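PDB 1K1E: deoxy-D-mannose-octulosonate 8-phosphate phosphatase, which hydrolyses 3-deoxy-D-manno-octulosonate 8-phosphate to KDO and inorganic phosphate, a magnesium-dependent step of lipopolysaccharide biosynthesis. Local coordinates for residues Q53-R66 with I74-C88. Residues are numbered along the deposited sequence; the frame is centred on the assembly and turned at random.
Sequences QVAVLSGRDSPILR and IKLFFLGKLEKETAC. With HG (mercury (II) ion), chain N; SO4 (sulfate ion), chain O.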
loop_
_atom_site.group_PDB
_atom_site.type_symbol
_atom_site.label_atom_id
_atom_site.label_comp_id
_atom_site.label_asym_id
_atom_site.label_seq_id
_atom_site.Cartn_x
_atom_site.Cartn_y
_atom_site.Cartn_z
ATOM N N GLN A 53 -12.730 -7.344 -26.679
ATOM C CA GLN A 53 -12.345 -5.963 -26.467
ATOM C C GLN A 53 -12.428 -5.565 -25.001
ATOM O O GLN A 53 -13.168 -6.198 -24.221
ATOM C CB GLN A 53 -13.254 -5.081 -27.280
ATOM C CG GLN A 53 -13.191 -5.438 -28.778
ATOM C CD GLN A 53 -14.265 -4.652 -29.554
ATOM O OE1 GLN A 53 -14.174 -3.436 -29.691
ATOM N NE2 GLN A 53 -15.290 -5.346 -29.996
ATOM N N VAL A 54 -11.719 -4.510 -24.648
ATOM C CA VAL A 54 -11.788 -4.021 -23.273
ATOM C C VAL A 54 -12.146 -2.525 -23.278
ATOM O O VAL A 54 -11.629 -1.760 -24.073
ATOM C CB VAL A 54 -10.475 -4.256 -22.534
ATOM C CG1 VAL A 54 -10.547 -3.627 -21.153
ATOM C CG2 VAL A 54 -10.155 -5.813 -22.515
ATOM N N ALA A 55 -13.045 -2.118 -22.393
ATOM C CA ALA A 55 -13.423 -0.706 -22.256
ATOM C C ALA A 55 -13.294 -0.295 -20.778
ATOM O O ALA A 55 -13.392 -1.153 -19.877
ATOM C CB ALA A 55 -14.860 -0.466 -22.727
ATOM N N VAL A 56 -13.045 1.001 -20.571
ATOM C CA VAL A 56 -12.914 1.576 -19.233
ATOM C C VAL A 56 -14.088 2.530 -19.037
ATOM O O VAL A 56 -14.421 3.304 -19.926
ATOM C CB VAL A 56 -11.571 2.346 -19.147
ATOM C CG1 VAL A 56 -11.513 3.230 -17.864
ATOM C CG2 VAL A 56 -10.423 1.335 -19.249
ATOM N N LEU A 57 -14.687 2.500 -17.845
ATOM C CA LEU A 57 -15.829 3.340 -17.532
ATOM C C LEU A 57 -15.464 3.970 -16.187
ATOM O O LEU A 57 -15.174 3.256 -15.257
ATOM C CB LEU A 57 -17.056 2.450 -17.385
ATOM C CG LEU A 57 -18.436 2.916 -17.844
ATOM C CD1 LEU A 57 -19.437 2.150 -17.046
ATOM C CD2 LEU A 57 -18.674 4.411 -17.647
ATOM N N SER A 58 -15.428 5.284 -16.092
ATOM C CA SER A 58 -15.104 5.896 -14.806
ATOM C C SER A 58 -15.921 7.167 -14.682
ATOM O O SER A 58 -16.151 7.849 -15.686
ATOM C CB SER A 58 -13.611 6.268 -14.744
ATOM O OG SER A 58 -13.340 6.948 -13.544
ATOM N N GLY A 59 -16.375 7.471 -13.466
ATOM C CA GLY A 59 -17.112 8.700 -13.242
ATOM C C GLY A 59 -16.165 9.904 -13.187
ATOM O O GLY A 59 -16.594 11.058 -13.030
ATOM N N ARG A 60 -14.872 9.656 -13.364
ATOM C CA ARG A 60 -13.866 10.706 -13.289
ATOM C C ARG A 60 -13.058 10.673 -14.580
ATOM O O ARG A 60 -12.956 9.644 -15.226
ATOM C CB ARG A 60 -12.935 10.455 -12.057
ATOM C CG ARG A 60 -13.612 10.677 -10.668
ATOM C CD ARG A 60 -12.735 10.252 -9.444
ATOM N NE ARG A 60 -11.665 11.221 -9.167
ATOM C CZ ARG A 60 -11.775 12.256 -8.320
ATOM N NH1 ARG A 60 -12.930 12.439 -7.653
ATOM N NH2 ARG A 60 -10.756 13.123 -8.150
ATOM N N ASP A 61 -12.528 11.814 -14.979
ATOM C CA ASP A 61 -11.695 11.896 -16.184
ATOM C C ASP A 61 -10.393 12.576 -15.770
ATOM O O ASP A 61 -10.428 13.550 -15.055
ATOM C CB ASP A 61 -12.404 12.779 -17.224
ATOM C CG ASP A 61 -11.780 12.679 -18.630
ATOM O OD1 ASP A 61 -12.376 13.222 -19.604
ATOM O OD2 ASP A 61 -10.712 12.053 -18.796
ATOM N N SER A 62 -9.242 12.048 -16.166
ATOM C CA SER A 62 -8.008 12.737 -15.842
ATOM C C SER A 62 -7.006 12.379 -16.896
ATOM O O SER A 62 -7.098 11.359 -17.549
ATOM C CB SER A 62 -7.462 12.352 -14.470
ATOM O OG SER A 62 -6.723 11.159 -14.550
ATOM N N PRO A 63 -6.006 13.238 -17.071
ATOM C CA PRO A 63 -5.004 12.951 -18.075
ATOM C C PRO A 63 -4.146 11.782 -17.571
ATOM O O PRO A 63 -3.484 11.112 -18.368
ATOM C CB PRO A 63 -4.281 14.314 -18.217
ATOM C CG PRO A 63 -4.487 14.951 -16.929
ATOM C CD PRO A 63 -5.863 14.608 -16.539
ATOM N N ILE A 64 -4.187 11.506 -16.264
ATOM C CA ILE A 64 -3.450 10.322 -15.744
ATOM C C ILE A 64 -4.159 9.063 -16.254
ATOM O O ILE A 64 -3.557 8.164 -16.798
ATOM C CB ILE A 64 -3.416 10.275 -14.203
ATOM C CG1 ILE A 64 -2.768 11.545 -13.665
ATOM C CG2 ILE A 64 -2.607 9.026 -13.786
ATOM C CD1 ILE A 64 -2.779 11.710 -12.133
ATOM N N LEU A 65 -5.453 8.991 -16.028
ATOM C CA LEU A 65 -6.214 7.860 -16.530
ATOM C C LEU A 65 -6.099 7.732 -18.051
ATOM O O LEU A 65 -5.996 6.651 -18.575
ATOM C CB LEU A 65 -7.698 7.981 -16.060
ATOM C CG LEU A 65 -8.547 6.767 -16.479
ATOM C CD1 LEU A 65 -7.976 5.399 -16.058
ATOM C CD2 LEU A 65 -9.899 6.935 -15.856
ATOM N N ARG A 66 -6.088 8.837 -18.780
ATOM C CA ARG A 66 -5.961 8.741 -20.221
ATOM C C ARG A 66 -4.612 8.177 -20.678
ATOM O O ARG A 66 -4.533 7.442 -21.642
ATOM C CB ARG A 66 -6.266 10.129 -20.802
ATOM C CG ARG A 66 -7.802 10.349 -20.830
ATOM C CD ARG A 66 -8.190 11.760 -21.242
ATOM N NE ARG A 66 -9.650 11.991 -21.250
ATOM C CZ ARG A 66 -10.431 11.826 -22.314
ATOM N NH1 ARG A 66 -9.923 11.409 -23.452
ATOM N NH2 ARG A 66 -11.714 12.186 -22.278
ATOM N N ILE A 74 -6.101 0.718 -25.174
ATOM C CA ILE A 74 -7.566 0.670 -25.025
ATOM C C ILE A 74 -8.134 1.806 -25.844
ATOM O O ILE A 74 -7.697 2.944 -25.671
ATOM C CB ILE A 74 -7.949 0.816 -23.516
ATOM C CG1 ILE A 74 -7.574 -0.472 -22.769
ATOM C CG2 ILE A 74 -9.366 1.142 -23.347
ATOM C CD1 ILE A 74 -8.003 -0.474 -21.268
ATOM N N LYS A 75 -9.075 1.543 -26.760
ATOM C CA LYS A 75 -9.620 2.666 -27.534
ATOM C C LYS A 75 -11.030 3.075 -27.122
ATOM O O LYS A 75 -11.489 4.148 -27.465
ATOM C CB LYS A 75 -9.686 2.329 -29.030
ATOM C CG LYS A 75 -10.223 3.485 -29.870
ATOM C CD LYS A 75 -11.211 3.053 -31.013
ATOM C CE LYS A 75 -12.277 4.218 -31.260
ATOM N NZ LYS A 75 -13.420 3.827 -32.130
ATOM N N LEU A 76 -11.715 2.190 -26.397
ATOM C CA LEU A 76 -13.087 2.390 -25.954
ATOM C C LEU A 76 -13.166 2.790 -24.489
ATOM O O LEU A 76 -12.747 2.021 -23.649
ATOM C CB LEU A 76 -13.840 1.059 -26.119
ATOM C CG LEU A 76 -13.874 0.435 -27.530
ATOM C CD1 LEU A 76 -14.792 -0.768 -27.531
ATOM C CD2 LEU A 76 -14.351 1.471 -28.548
ATOM N N PHE A 77 -13.713 3.958 -24.186
ATOM C CA PHE A 77 -13.810 4.376 -22.801
ATOM C C PHE A 77 -14.870 5.448 -22.705
ATOM O O PHE A 77 -15.164 6.141 -23.665
ATOM C CB PHE A 77 -12.481 4.968 -22.297
ATOM C CG PHE A 77 -11.891 5.952 -23.217
ATOM C CD1 PHE A 77 -12.209 7.291 -23.114
ATOM C CD2 PHE A 77 -10.951 5.538 -24.145
ATOM C CE1 PHE A 77 -11.571 8.235 -23.924
ATOM C CE2 PHE A 77 -10.302 6.482 -24.972
ATOM C CZ PHE A 77 -10.630 7.825 -24.838
ATOM N N PHE A 78 -15.396 5.604 -21.509
ATOM C CA PHE A 78 -16.393 6.616 -21.214
ATOM C C PHE A 78 -15.953 7.088 -19.820
ATOM O O PHE A 78 -16.073 6.387 -18.769
ATOM C CB PHE A 78 -17.767 5.966 -21.189
ATOM C CG PHE A 78 -18.861 6.871 -21.605
ATOM C CD1 PHE A 78 -19.843 6.420 -22.467
ATOM C CD2 PHE A 78 -18.916 8.176 -21.134
ATOM C CE1 PHE A 78 -20.906 7.278 -22.873
ATOM C CE2 PHE A 78 -19.981 9.058 -21.542
ATOM C CZ PHE A 78 -20.966 8.588 -22.411
ATOM N N LEU A 79 -15.449 8.306 -19.816
ATOM C CA LEU A 79 -14.877 8.942 -18.617
ATOM C C LEU A 79 -15.673 10.174 -18.235
ATOM O O LEU A 79 -16.241 10.864 -19.100
ATOM C CB LEU A 79 -13.397 9.307 -18.874
ATOM C CG LEU A 79 -12.504 8.172 -19.461
ATOM C CD1 LEU A 79 -11.058 8.628 -19.628
ATOM C CD2 LEU A 79 -12.509 6.946 -18.520
ATOM N N GLY A 80 -15.759 10.402 -16.930
ATOM C CA GLY A 80 -16.485 11.545 -16.411
ATOM C C GLY A 80 -17.967 11.323 -16.220
ATOM O O GLY A 80 -18.655 12.203 -15.699
ATOM N N LYS A 81 -18.465 10.161 -16.632
ATOM C CA LYS A 81 -19.908 9.862 -16.513
ATOM C C LYS A 81 -20.249 9.115 -15.253
ATOM O O LYS A 81 -19.726 8.030 -15.001
ATOM C CB LYS A 81 -20.416 9.052 -17.712
ATOM C CG LYS A 81 -21.915 9.197 -17.822
ATOM C CD LYS A 81 -22.454 8.768 -19.135
ATOM C CE LYS A 81 -23.840 9.369 -19.260
ATOM N NZ LYS A 81 -24.425 9.201 -20.615
ATOM N N LEU A 82 -21.161 9.668 -14.471
ATOM C CA LEU A 82 -21.514 9.011 -13.215
ATOM C C LEU A 82 -22.689 8.073 -13.326
ATOM O O LEU A 82 -22.936 7.262 -12.429
ATOM C CB LEU A 82 -21.783 10.048 -12.120
ATOM C CG LEU A 82 -20.531 10.469 -11.351
ATOM C CD1 LEU A 82 -20.878 11.437 -10.206
ATOM C CD2 LEU A 82 -19.892 9.205 -10.780
ATOM N N GLU A 83 -23.396 8.160 -14.431
ATOM C CA GLU A 83 -24.560 7.313 -14.655
ATOM C C GLU A 83 -24.088 6.222 -15.586
ATOM O O GLU A 83 -24.145 6.333 -16.830
ATOM C CB GLU A 83 -25.685 8.136 -15.273
ATOM C CG GLU A 83 -26.942 7.363 -15.504
ATOM C CD GLU A 83 -26.902 6.550 -16.779
ATOM O OE1 GLU A 83 -26.803 7.174 -17.858
ATOM O OE2 GLU A 83 -26.970 5.291 -16.704
ATOM N N LYS A 84 -23.674 5.124 -14.961
ATOM C CA LYS A 84 -23.086 4.030 -15.701
ATOM C C LYS A 84 -23.958 3.112 -16.527
ATOM O O LYS A 84 -23.455 2.525 -17.476
ATOM C CB LYS A 84 -22.207 3.197 -14.743
ATOM C CG LYS A 84 -21.069 4.050 -14.190
ATOM C CD LYS A 84 -20.081 3.210 -13.361
ATOM C CE LYS A 84 -18.948 4.116 -12.782
ATOM N NZ LYS A 84 -17.872 3.207 -12.268
ATOM N N GLU A 85 -25.248 3.000 -16.227
ATOM C CA GLU A 85 -26.050 2.097 -17.039
ATOM C C GLU A 85 -26.132 2.509 -18.524
ATOM O O GLU A 85 -26.064 1.662 -19.393
ATOM C CB GLU A 85 -27.482 1.991 -16.503
ATOM C CG GLU A 85 -28.358 1.094 -17.413
ATOM C CD GLU A 85 -29.846 1.168 -17.046
ATOM O OE1 GLU A 85 -30.130 1.459 -15.857
ATOM O OE2 GLU A 85 -30.713 0.928 -17.930
ATOM N N THR A 86 -26.311 3.787 -18.845
ATOM C CA THR A 86 -26.368 4.074 -20.254
ATOM C C THR A 86 -24.951 4.031 -20.873
ATOM O O THR A 86 -24.825 3.715 -22.054
ATOM C CB THR A 86 -27.028 5.425 -20.532
ATOM O OG1 THR A 86 -26.304 6.430 -19.875
ATOM C CG2 THR A 86 -28.477 5.406 -20.001
ATOM N N ALA A 87 -23.910 4.303 -20.075
ATOM C CA ALA A 87 -22.536 4.259 -20.556
ATOM C C ALA A 87 -22.306 2.835 -21.007
ATOM O O ALA A 87 -21.636 2.615 -22.023
ATOM C CB ALA A 87 -21.485 4.616 -19.459
ATOM N N CYS A 88 -22.845 1.852 -20.277
ATOM C CA CYS A 88 -22.650 0.468 -20.702
ATOM C C CYS A 88 -23.183 0.249 -22.090
ATOM O O CYS A 88 -22.489 -0.300 -22.941
ATOM C CB CYS A 88 -23.355 -0.618 -19.833
ATOM S SG CYS A 88 -22.604 -0.664 -18.146
HETATM HG HG HG N . -22.297 -3.034 -18.220
HETATM S S SO4 O . -17.027 5.895 -10.208
HETATM O O1 SO4 O . -17.911 4.732 -10.088
HETATM O O2 SO4 O . -16.254 5.987 -8.935
HETATM O O3 SO4 O . -17.792 7.118 -10.392
HETATM O O4 SO4 O . -16.185 5.616 -11.399
HETATM O O HOH W 1 -10.845 -0.777 -26.416
HETATM O O HOH W 2 -15.048 12.324 -20.875
#
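L57 is pressed between strand 76-79 and helix 84-95: its CD2 sits 3.4 Å from A87 CB, tighter than usual for two carbons, while CD1 lies against the CB and CG of K84. Strands 53-58 and 76-79 run parallel, 6° apart, zipped by F78 N to V56 O (3.0 Å) and S58 N to F78 O (3.0 Å). On the other face of the sheet, V56 and L79 meet: V56 CG1, anti to the backbone N (chi1 168°), reaches L79 CD2 at 3.9 Å, and L65 CD2 from helix 63-72 touches the same methyl. V56 CG2, the other branch, packs on I74 CD1; I69 closes over this group.

The solvent side is looser and polar. R66 grips D61 side-on, NE to OD2 (2.7 Å) and NH2 to OD1, which should hold the guanidinium's rotation. L79 CD1 lies over one face of that guanidinium, and the F77 ring stands nearly perpendicular to it, 86° between planes. A water bridges D61 OD1 and L79 O.

G59 N, in the loop after strand 53-58, donates almost straight to O4 of a sulfate, probably from the crystallisation liquor (2.8 Å), and K84 NZ, at the start of helix 84-95, reaches sulfate O1 (2.7 Å). K84 also forms salt bridges with D14, a cobalt ligand, and D111, consistent with a place for the substrate phosphate beside the metal. This is a beta-alpha-beta crossover at the edge, within this chain, of the parallel sheet of the Rossmann-like HAD core, next to K84, which probably binds substrate.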